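Local coordinates for protein ABC sugar (Ribose) transporter, periplasmic substrate-binding subunit (Rhodobacter sphaeroides, PDB 3L49) that probably binds a sugar in the periplasm and delivers it to the membrane components of an ABC transporter, at residues L116-V119 against A120-G124; P138-K141 against I142-D145; D145-K148 against Y149-A153; Y176-V179 against T180-L183. All coordinates share one frame; numbering follows the deposited sequence.

How the contacts relate
All four contacts are local, made along three helices within one lobe of the binding protein. Contacts 2 and 3 are successive parts of helix 138-152, share Asp-145 and have centres about 12 Å apart. Contact 1, at the end of helix 107-122, lies alongside contact 3: their centres are also about 12 Å apart, and Leu-116 CD2 packs on Val-150 CG1 at 4.1 Å. Contact 4, on helix 171-185, stands apart, its nearest atoms about 13 Å from those of contact 1 and about 15 Å from those of contacts 2 and 3. Contact 2 reaches a bound molecule of unknown identity, about 3 Å from the Arg-143 side chain; in contact 3 the Gln-146 side chain is about 14 Å from it.

Contact 1: L116-V119 against A120-G124; sequences LQMV and ADLGG
A Schellman motif ends helix 107-122: Gly-124 N bonds back to Val-119 O at 3.0 Å, and Gly-123 N to Ala-120 O at 3.1 Å. Gly-123 is the C-prime residue, and its positive phi (70°) suits glycine, as does that of Gly-124. The turn sets the backbone against the valine methyl, with Gly-124 CA 3.8 Å from Val-119 CG2. Just before this, Gln-117 reaches one turn along the helix to Asp-121. Its CG lies opposite the backbone N, and a bend at chi2 (62°) swings the amide round until NE2 bonds to Asp-121 OD2 at 3.0 Å. The carboxylate oxygen sits in the amide plane, yet NE2 meets it from above the carboxylate plane, the two planes being 50° apart. Asp-121 OD1 bonds to Tyr-221 OH. A leucine in place of Gln-117 would probably leave OD2 without this donor and the carboxylate less firmly set in its rotation. On the face turned to the sheet of this Rossmann-like lobe, Met-118 and Leu-122 pack on Val-128 of strand 126-131. Both are apolar, as suits the side facing the sheet, where Met-118 is buried, and Met-118 CG lies 4.4 Å from Leu-122 CD1.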
loop_
_atom_site.group_PDB
_atom_site.type_symbol
_atom_site.label_atom_id
_atom_site.label_comp_id
_atom_site.label_asym_id
_atom_site.label_seq_id
_atom_site.Cartn_x
_atom_site.Cartn_y
_atom_site.Cartn_z
ATOM N N LEU A 116 -2.402 0.112 17.229
ATOM C CA LEU A 116 -2.087 0.370 18.631
ATOM C C LEU A 116 -2.117 1.857 18.948
ATOM O O LEU A 116 -2.631 2.262 19.998
ATOM C CB LEU A 116 -0.732 -0.234 19.009
ATOM C CG LEU A 116 -0.691 -1.747 19.217
ATOM C CD1 LEU A 116 0.722 -2.254 19.023
ATOM C CD2 LEU A 116 -1.238 -2.122 20.593
ATOM N N GLN A 117 -1.583 2.665 18.031
ATOM C CA GLN A 117 -1.636 4.123 18.149
ATOM C C GLN A 117 -3.073 4.647 18.206
ATOM O O GLN A 117 -3.397 5.524 19.008
ATOM C CB GLN A 117 -0.902 4.783 16.985
ATOM C CG GLN A 117 -0.741 6.267 17.172
ATOM C CD GLN A 117 0.078 6.570 18.401
ATOM O OE1 GLN A 117 1.205 6.091 18.534
ATOM N NE2 GLN A 117 -0.488 7.348 19.323
ATOM N N MET A 118 -3.915 4.090 17.345
ATOM C CA MET A 118 -5.329 4.431 17.267
ATOM C C MET A 118 -6.071 4.166 18.586
ATOM O O MET A 118 -6.840 5.009 19.050
ATOM C CB MET A 118 -5.969 3.657 16.111
ATOM C CG MET A 118 -7.384 4.089 15.740
ATOM S SD MET A 118 -8.068 3.183 14.334
ATOM C CE MET A 118 -6.586 2.815 13.429
ATOM N N VAL A 119 -5.823 3.007 19.195
ATOM C CA VAL A 119 -6.490 2.658 20.452
ATOM C C VAL A 119 -5.907 3.427 21.652
ATOM O O VAL A 119 -6.631 3.772 22.594
ATOM C CB VAL A 119 -6.600 1.107 20.668
ATOM C CG1 VAL A 119 -5.282 0.438 20.514
ATOM C CG2 VAL A 119 -7.180 0.770 22.023
ATOM N N ALA A 120 -4.613 3.738 21.580
ATOM C CA ALA A 120 -3.980 4.634 22.550
ATOM C C ALA A 120 -4.606 6.030 22.500
ATOM O O ALA A 120 -4.948 6.588 23.542
ATOM C CB ALA A 120 -2.464 4.708 22.329
ATOM N N ASP A 121 -4.764 6.577 21.293
ATOM C CA ASP A 121 -5.405 7.887 21.102
ATOM C C ASP A 121 -6.885 7.883 21.501
ATOM O O ASP A 121 -7.399 8.889 21.979
ATOM C CB ASP A 121 -5.286 8.356 19.650
ATOM C CG ASP A 121 -3.861 8.747 19.255
ATOM O OD1 ASP A 121 -3.613 8.943 18.043
ATOM O OD2 ASP A 121 -2.991 8.861 20.140
ATOM N N LEU A 122 -7.562 6.753 21.290
ATOM C CA LEU A 122 -8.939 6.571 21.748
ATOM C C LEU A 122 -9.041 6.405 23.265
ATOM O O LEU A 122 -10.110 6.602 23.844
ATOM C CB LEU A 122 -9.574 5.361 21.062
ATOM C CG LEU A 122 -10.099 5.546 19.642
ATOM C CD1 LEU A 122 -10.351 4.196 19.023
ATOM C CD2 LEU A 122 -11.370 6.396 19.634
ATOM N N GLY A 123 -7.928 6.033 23.898
ATOM C CA GLY A 123 -7.909 5.740 25.327
ATOM C C GLY A 123 -8.649 4.455 25.669
ATOM O O GLY A 123 -9.222 4.340 26.752
ATOM N N GLY A 124 -8.651 3.501 24.736
ATOM C CA GLY A 124 -9.201 2.172 24.975
ATOM C C GLY A 124 -10.703 2.042 24.810
ATOM O O GLY A 124 -11.267 0.978 25.067
#

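Contact 2: P138-K141 against I142-D145; sequences PVCK and IRYD
Val-139 and Arg-143 are brought side by side by their torsions: Arg-143 CG stands beside its own backbone N (chi1 -76°) and the chain then runs extended to NE, while Val-139 CG2 sits between backbone N and carbonyl carbon. The valine methyl thus slides over one face of the guanidinium, offset to its rim, with CG2 3.6 Å from Arg-143 NH1. Arginine suits this place because its apolar stem can lie along the helix, CG passing 3.3 Å from Val-139 O, while its head is spent on polar partners. NE bonds to Asn-107 OD1, and NH1 to an oxygen of an unidentified bound molecule, probably from the crystallisation liquor. A methionine here would probably leave both acceptors without their donors and uncover the Val-139 methyl. Cys-140 SG, 4.1 Å from Arg-143 NH1, is tied in a disulfide to Cys-198. On the outer side Lys-141 crosses Asp-145, its CD resting 3.4 Å from OD1, but NZ stays 4.9 Å from that oxygen; Asp-145 OD2 bonds instead to Tyr-135 OH. Pro-138 fits the first turn, where no backbone N-H is needed, and its carbonyl takes the Ile-142 N-H at 3.1 Å. The whole opens the helix of a beta-alpha-beta unit beside this bound molecule, a position consistent with the interlobe cleft of periplasmic sugar-binding proteins.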
loop_
_atom_site.group_PDB
_atom_site.type_symbol
_atom_site.label_atom_id
_atom_site.label_comp_id
_atom_site.label_asym_id
_atom_site.label_seq_id
_atom_site.Cartn_x
_atom_site.Cartn_y
_atom_site.Cartn_z
ATOM N N PRO A 138 -2.331 -8.112 -1.071
ATOM C CA PRO A 138 -1.562 -8.720 0.028
ATOM C C PRO A 138 -1.212 -7.804 1.211
ATOM O O PRO A 138 -1.483 -8.176 2.354
ATOM C CB PRO A 138 -0.292 -9.214 -0.674
ATOM C CG PRO A 138 -0.763 -9.588 -2.025
ATOM C CD PRO A 138 -1.858 -8.603 -2.381
ATOM N N VAL A 139 -0.637 -6.628 0.943
ATOM C CA VAL A 139 -0.233 -5.707 2.019
ATOM C C VAL A 139 -1.414 -5.120 2.798
ATOM O O VAL A 139 -1.325 -4.902 4.004
ATOM C CB VAL A 139 0.737 -4.593 1.541
ATOM C CG1 VAL A 139 1.961 -5.212 0.897
ATOM C CG2 VAL A 139 0.060 -3.600 0.576
ATOM N N CYS A 140 -2.538 -4.925 2.122
ATOM C CA CYS A 140 -3.736 -4.424 2.776
ATOM C C CYS A 140 -4.439 -5.517 3.565
ATOM O O CYS A 140 -5.140 -5.236 4.538
ATOM C CB CYS A 140 -4.676 -3.795 1.746
ATOM S SG CYS A 140 -4.179 -2.121 1.249
ATOM N N LYS A 141 -4.249 -6.760 3.129
ATOM C CA LYS A 141 -4.726 -7.945 3.851
ATOM C C LYS A 141 -4.023 -8.038 5.199
ATOM O O LYS A 141 -4.671 -8.259 6.225
ATOM C CB LYS A 141 -4.456 -9.202 3.013
ATOM C CG LYS A 141 -5.210 -10.458 3.422
ATOM C CD LYS A 141 -4.344 -11.418 4.216
ATOM C CE LYS A 141 -5.032 -12.754 4.394
ATOM N NZ LYS A 141 -4.944 -13.560 3.146
ATOM N N ILE A 142 -2.700 -7.847 5.185
ATOM C CA ILE A 142 -1.889 -7.868 6.399
ATOM C C ILE A 142 -2.262 -6.695 7.304
ATOM O O ILE A 142 -2.544 -6.891 8.489
ATOM C CB ILE A 142 -0.369 -7.845 6.092
ATOM C CG1 ILE A 142 0.040 -9.067 5.253
ATOM C CG2 ILE A 142 0.436 -7.787 7.392
ATOM C CD1 ILE A 142 1.409 -8.914 4.534
ATOM N N ARG A 143 -2.297 -5.487 6.735
ATOM C CA ARG A 143 -2.633 -4.278 7.494
ATOM C C ARG A 143 -4.004 -4.353 8.173
ATOM O O ARG A 143 -4.156 -3.932 9.315
ATOM C CB ARG A 143 -2.541 -3.039 6.608
ATOM C CG ARG A 143 -1.122 -2.579 6.318
ATOM C CD ARG A 143 -1.106 -1.755 5.049
ATOM N NE ARG A 143 0.225 -1.606 4.468
ATOM C CZ ARG A 143 0.459 -1.065 3.278
ATOM N NH1 ARG A 143 -0.555 -0.629 2.545
ATOM N NH2 ARG A 143 1.707 -0.946 2.822
ATOM N N TYR A 144 -4.987 -4.914 7.475
ATOM C CA TYR A 144 -6.314 -5.115 8.049
ATOM C C TYR A 144 -6.326 -6.183 9.137
ATOM O O TYR A 144 -6.930 -5.974 10.192
ATOM C CB TYR A 144 -7.334 -5.452 6.961
ATOM C CG TYR A 144 -8.727 -5.693 7.492
ATOM C CD1 TYR A 144 -9.578 -4.620 7.774
ATOM C CD2 TYR A 144 -9.193 -6.992 7.726
ATOM C CE1 TYR A 144 -10.860 -4.835 8.272
ATOM C CE2 TYR A 144 -10.469 -7.218 8.217
ATOM C CZ TYR A 144 -11.290 -6.136 8.490
ATOM O OH TYR A 144 -12.544 -6.352 8.975
ATOM N N ASP A 145 -5.677 -7.322 8.874
ATOM C CA ASP A 145 -5.629 -8.434 9.837
ATOM C C ASP A 145 -5.024 -8.042 11.187
ATOM O O ASP A 145 -5.547 -8.429 12.242
ATOM C CB ASP A 145 -4.861 -9.631 9.269
ATOM C CG ASP A 145 -5.679 -10.443 8.267
ATOM O OD1 ASP A 145 -5.073 -11.239 7.516
ATOM O OD2 ASP A 145 -6.918 -10.295 8.221
#

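Contact 3: D145-K148 against Y149-A153; sequences DQMK and YVLEA
Tyr-149 N gives its hydrogen to Asp-145 O at 2.9 Å, the shortest polar bond of this part of helix 138-152. The next rung is as regular: Val-150 N bonds to Gln-146 O at 3.0 Å and nearly straight (168°). Val-150 CG2, beside its own backbone N, lies 3.4 Å from the same carbonyl oxygen. Val-150 also rests on Ala-115 and Leu-116 of helix 107-122, a compact apolar residue suiting this helix-to-helix face. Gln-146 joins the same neighbour by a different route, its NE2 bonding to Tyr-108 O, so a polar side chain fits at this partly exposed edge.

The helix is the crossover of a beta-alpha-beta unit between strands 126-131 and 157-159, and its inner face is apolar. Met-147 CG stands opposite the backbone N (chi1 -176°), and bends at chi2 and chi3 turn the thioether so that SD touches Leu-151 CD2 at 4.0 Å, the two chains crossing at a slant. Both rest on Ile-159, the flexible methionine moulding itself to the leucine's branch. Leu-151 CD1 also lies 3.4 Å from Met-147 O, the acceptor for Leu-151 N.

The last turn is slacker. Glu-152 N reaches Lys-148 O only weakly, at 3.2 Å with an angle of 134°. Lys-148 and Glu-152 carry opposite charges on the exposed side, yet Lys-148 NZ and Glu-152 OE1 are 6.4 Å apart, too far for a salt bridge.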
loop_
_atom_site.group_PDB
_atom_site.type_symbol
_atom_site.label_atom_id
_atom_site.label_comp_id
_atom_site.label_asym_id
_atom_site.label_seq_id
_atom_site.Cartn_x
_atom_site.Cartn_y
_atom_site.Cartn_z
ATOM N N ASP A 145 -5.677 -7.322 8.874
ATOM C CA ASP A 145 -5.629 -8.434 9.837
ATOM C C ASP A 145 -5.024 -8.042 11.187
ATOM O O ASP A 145 -5.547 -8.429 12.242
ATOM C CB ASP A 145 -4.861 -9.631 9.269
ATOM C CG ASP A 145 -5.679 -10.443 8.267
ATOM O OD1 ASP A 145 -5.073 -11.239 7.516
ATOM O OD2 ASP A 145 -6.918 -10.295 8.221
ATOM N N GLN A 146 -3.936 -7.271 11.139
ATOM C CA GLN A 146 -3.230 -6.825 12.341
ATOM C C GLN A 146 -4.068 -5.867 13.155
ATOM O O GLN A 146 -4.064 -5.936 14.378
ATOM C CB GLN A 146 -1.884 -6.175 11.988
ATOM C CG GLN A 146 -0.874 -7.114 11.299
ATOM C CD GLN A 146 -0.286 -8.158 12.250
ATOM O OE1 GLN A 146 -0.869 -9.215 12.474
ATOM N NE2 GLN A 146 0.874 -7.860 12.797
ATOM N N MET A 147 -4.787 -4.985 12.465
ATOM C CA MET A 147 -5.708 -4.044 13.100
ATOM C C MET A 147 -6.779 -4.813 13.865
ATOM O O MET A 147 -7.026 -4.547 15.045
ATOM C CB MET A 147 -6.329 -3.096 12.040
ATOM C CG MET A 147 -7.259 -1.969 12.579
ATOM S SD MET A 147 -9.034 -2.398 12.654
ATOM C CE MET A 147 -9.205 -3.359 11.172
ATOM N N LYS A 148 -7.380 -5.786 13.191
ATOM C CA LYS A 148 -8.492 -6.516 13.754
ATOM C C LYS A 148 -8.042 -7.389 14.926
ATOM O O LYS A 148 -8.739 -7.472 15.942
ATOM C CB LYS A 148 -9.212 -7.321 12.665
ATOM C CG LYS A 148 -10.542 -7.903 13.134
ATOM C CD LYS A 148 -11.712 -7.412 12.304
ATOM C CE LYS A 148 -12.138 -8.432 11.276
ATOM N NZ LYS A 148 -12.834 -9.621 11.845
ATOM N N TYR A 149 -6.861 -7.995 14.793
ATOM C CA TYR A 149 -6.272 -8.803 15.869
ATOM C C TYR A 149 -6.007 -7.978 17.143
ATOM O O TYR A 149 -6.380 -8.389 18.243
ATOM C CB TYR A 149 -4.995 -9.520 15.388
ATOM C CG TYR A 149 -4.400 -10.445 16.430
ATOM C CD1 TYR A 149 -3.149 -10.181 16.996
ATOM C CD2 TYR A 149 -5.103 -11.568 16.880
ATOM C CE1 TYR A 149 -2.598 -11.028 17.966
ATOM C CE2 TYR A 149 -4.565 -12.413 17.853
ATOM C CZ TYR A 149 -3.313 -12.139 18.386
ATOM O OH TYR A 149 -2.790 -12.966 19.354
ATOM N N VAL A 150 -5.382 -6.813 16.972
ATOM C CA VAL A 150 -5.144 -5.842 18.046
ATOM C C VAL A 150 -6.432 -5.390 18.746
ATOM O O VAL A 150 -6.477 -5.281 19.982
ATOM C CB VAL A 150 -4.347 -4.618 17.505
ATOM C CG1 VAL A 150 -4.506 -3.392 18.390
ATOM C CG2 VAL A 150 -2.884 -4.975 17.369
ATOM N N LEU A 151 -7.481 -5.167 17.956
ATOM C CA LEU A 151 -8.767 -4.703 18.477
ATOM C C LEU A 151 -9.515 -5.747 19.291
ATOM O O LEU A 151 -10.377 -5.389 20.101
ATOM C CB LEU A 151 -9.656 -4.151 17.356
ATOM C CG LEU A 151 -9.724 -2.624 17.239
ATOM C CD1 LEU A 151 -8.376 -1.999 16.879
ATOM C CD2 LEU A 151 -10.791 -2.203 16.241
ATOM N N GLU A 152 -9.175 -7.022 19.087
ATOM C CA GLU A 152 -9.697 -8.126 19.895
ATOM C C GLU A 152 -9.387 -7.941 21.377
ATOM O O GLU A 152 -10.202 -8.296 22.228
ATOM C CB GLU A 152 -9.122 -9.470 19.448
ATOM C CG GLU A 152 -9.572 -9.969 18.081
ATOM C CD GLU A 152 -8.792 -11.205 17.621
ATOM O OE1 GLU A 152 -8.790 -11.499 16.403
ATOM O OE2 GLU A 152 -8.176 -11.883 18.475
ATOM N N ALA A 153 -8.215 -7.378 21.675
ATOM C CA ALA A 153 -7.771 -7.156 23.052
ATOM C C ALA A 153 -8.517 -6.019 23.771
ATOM O O ALA A 153 -8.443 -5.899 24.996
ATOM C CB ALA A 153 -6.260 -6.910 23.088
#

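Contact 4: Y176-V179 against T180-L183; sequences YSNV and TDML
Residues 176-183 run as regular alpha-helix, each N-H of 180-183 bonding to the carbonyl four residues back; the shortest of these, Leu-183 N to Val-179 O, is 2.8 Å. Tyr-176 O is gripped twice by one residue. Thr-180 N approaches it at 3.0 Å and Thr-180 OG1 at 2.6 Å, from opposite faces of the carbonyl plane. The hydroxyl gets there because OG1 is turned beside its own backbone N (chi1 -48°), facing back down the helix. The hydroxyl thus finds an acceptor within its own helix, which makes threonine a good fit. The Tyr-176 ring slants across the same hydroxyl, CD2 lying 3.6 Å from OG1, and spreads on Ala-209 and Ala-212 of helix 200-212. Val-179, which is buried, and Leu-183 lie side by side pointing the same way, Val-179 CG1 3.9 Å from Leu-183 CD1. Val-179 packs on Phe-131 and Ala-206, where a compact branched residue fits between strand and helix, while the longer Leu-183 extends to Ala-213. Ser-177 OG bonds to Gln-173 O, and Thr-180 O accepts from Thr-184 OG1. Such hydroxyl-to-carbonyl bonds one turn back are characteristic of serine and threonine within helices, here in one that lies against the central sheet of an alpha/beta lobe.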
loop_
_atom_site.group_PDB
_atom_site.type_symbol
_atom_site.label_atom_id
_atom_site.label_comp_id
_atom_site.label_asym_id
_atom_site.label_seq_id
_atom_site.Cartn_x
_atom_site.Cartn_y
_atom_site.Cartn_z
ATOM N N TYR A 176 -14.400 11.237 1.167
ATOM C CA TYR A 176 -15.034 12.450 1.697
ATOM C C TYR A 176 -16.564 12.273 1.766
ATOM O O TYR A 176 -17.180 12.576 2.794
ATOM C CB TYR A 176 -14.653 13.630 0.797
ATOM C CG TYR A 176 -15.107 15.026 1.203
ATOM C CD1 TYR A 176 -14.171 16.039 1.417
ATOM C CD2 TYR A 176 -16.462 15.360 1.292
ATOM C CE1 TYR A 176 -14.576 17.331 1.743
ATOM C CE2 TYR A 176 -16.875 16.637 1.635
ATOM C CZ TYR A 176 -15.933 17.621 1.858
ATOM O OH TYR A 176 -16.356 18.891 2.186
ATOM N N SER A 177 -17.151 11.777 0.675
ATOM C CA SER A 177 -18.603 11.566 0.570
ATOM C C SER A 177 -19.111 10.487 1.506
ATOM O O SER A 177 -20.183 10.634 2.097
ATOM C CB SER A 177 -19.006 11.216 -0.862
ATOM O OG SER A 177 -18.528 12.196 -1.771
ATOM N N ASN A 178 -18.342 9.408 1.633
ATOM C CA ASN A 178 -18.671 8.326 2.561
ATOM C C ASN A 178 -18.638 8.760 4.026
ATOM O O ASN A 178 -19.520 8.390 4.812
ATOM C CB ASN A 178 -17.741 7.141 2.347
ATOM C CG ASN A 178 -18.040 6.389 1.075
ATOM O OD1 ASN A 178 -19.196 6.205 0.702
ATOM N ND2 ASN A 178 -16.990 5.942 0.396
ATOM N N VAL A 179 -17.630 9.559 4.376
ATOM C CA VAL A 179 -17.469 10.046 5.747
ATOM C C VAL A 179 -18.612 11.002 6.112
ATOM O O VAL A 179 -19.174 10.912 7.202
ATOM C CB VAL A 179 -16.059 10.683 5.965
ATOM C CG1 VAL A 179 -15.945 11.347 7.327
ATOM C CG2 VAL A 179 -14.992 9.619 5.852
ATOM N N THR A 180 -18.961 11.880 5.170
ATOM C CA THR A 180 -20.093 12.800 5.302
ATOM C C THR A 180 -21.415 12.052 5.559
ATOM O O THR A 180 -22.188 12.446 6.435
ATOM C CB THR A 180 -20.222 13.713 4.052
ATOM O OG1 THR A 180 -18.942 14.274 3.722
ATOM C CG2 THR A 180 -21.221 14.841 4.305
ATOM N N ASP A 181 -21.650 10.975 4.806
ATOM C CA ASP A 181 -22.802 10.090 5.009
ATOM C C ASP A 181 -22.827 9.544 6.430
ATOM O O ASP A 181 -23.861 9.548 7.089
ATOM C CB ASP A 181 -22.763 8.905 4.033
ATOM C CG ASP A 181 -23.028 9.306 2.588
ATOM O OD1 ASP A 181 -23.345 10.492 2.329
ATOM O OD2 ASP A 181 -22.912 8.422 1.704
ATOM N N MET A 182 -21.661 9.106 6.894
ATOM C CA MET A 182 -21.529 8.414 8.166
ATOM C C MET A 182 -21.628 9.362 9.357
ATOM O O MET A 182 -22.106 8.970 10.423
ATOM C CB MET A 182 -20.218 7.621 8.180
ATOM C CG MET A 182 -20.327 6.214 8.772
ATOM S SD MET A 182 -21.629 5.116 8.144
ATOM C CE MET A 182 -21.297 5.077 6.388
ATOM N N LEU A 183 -21.192 10.607 9.166
ATOM C CA LEU A 183 -21.347 11.661 10.179
ATOM C C LEU A 183 -22.804 12.105 10.312
ATOM O O LEU A 183 -23.232 12.531 11.387
ATOM C CB LEU A 183 -20.478 12.874 9.842
ATOM C CG LEU A 183 -18.958 12.757 9.999
ATOM C CD1 LEU A 183 -18.241 13.837 9.193
ATOM C CD2 LEU A 183 -18.545 12.809 11.466
#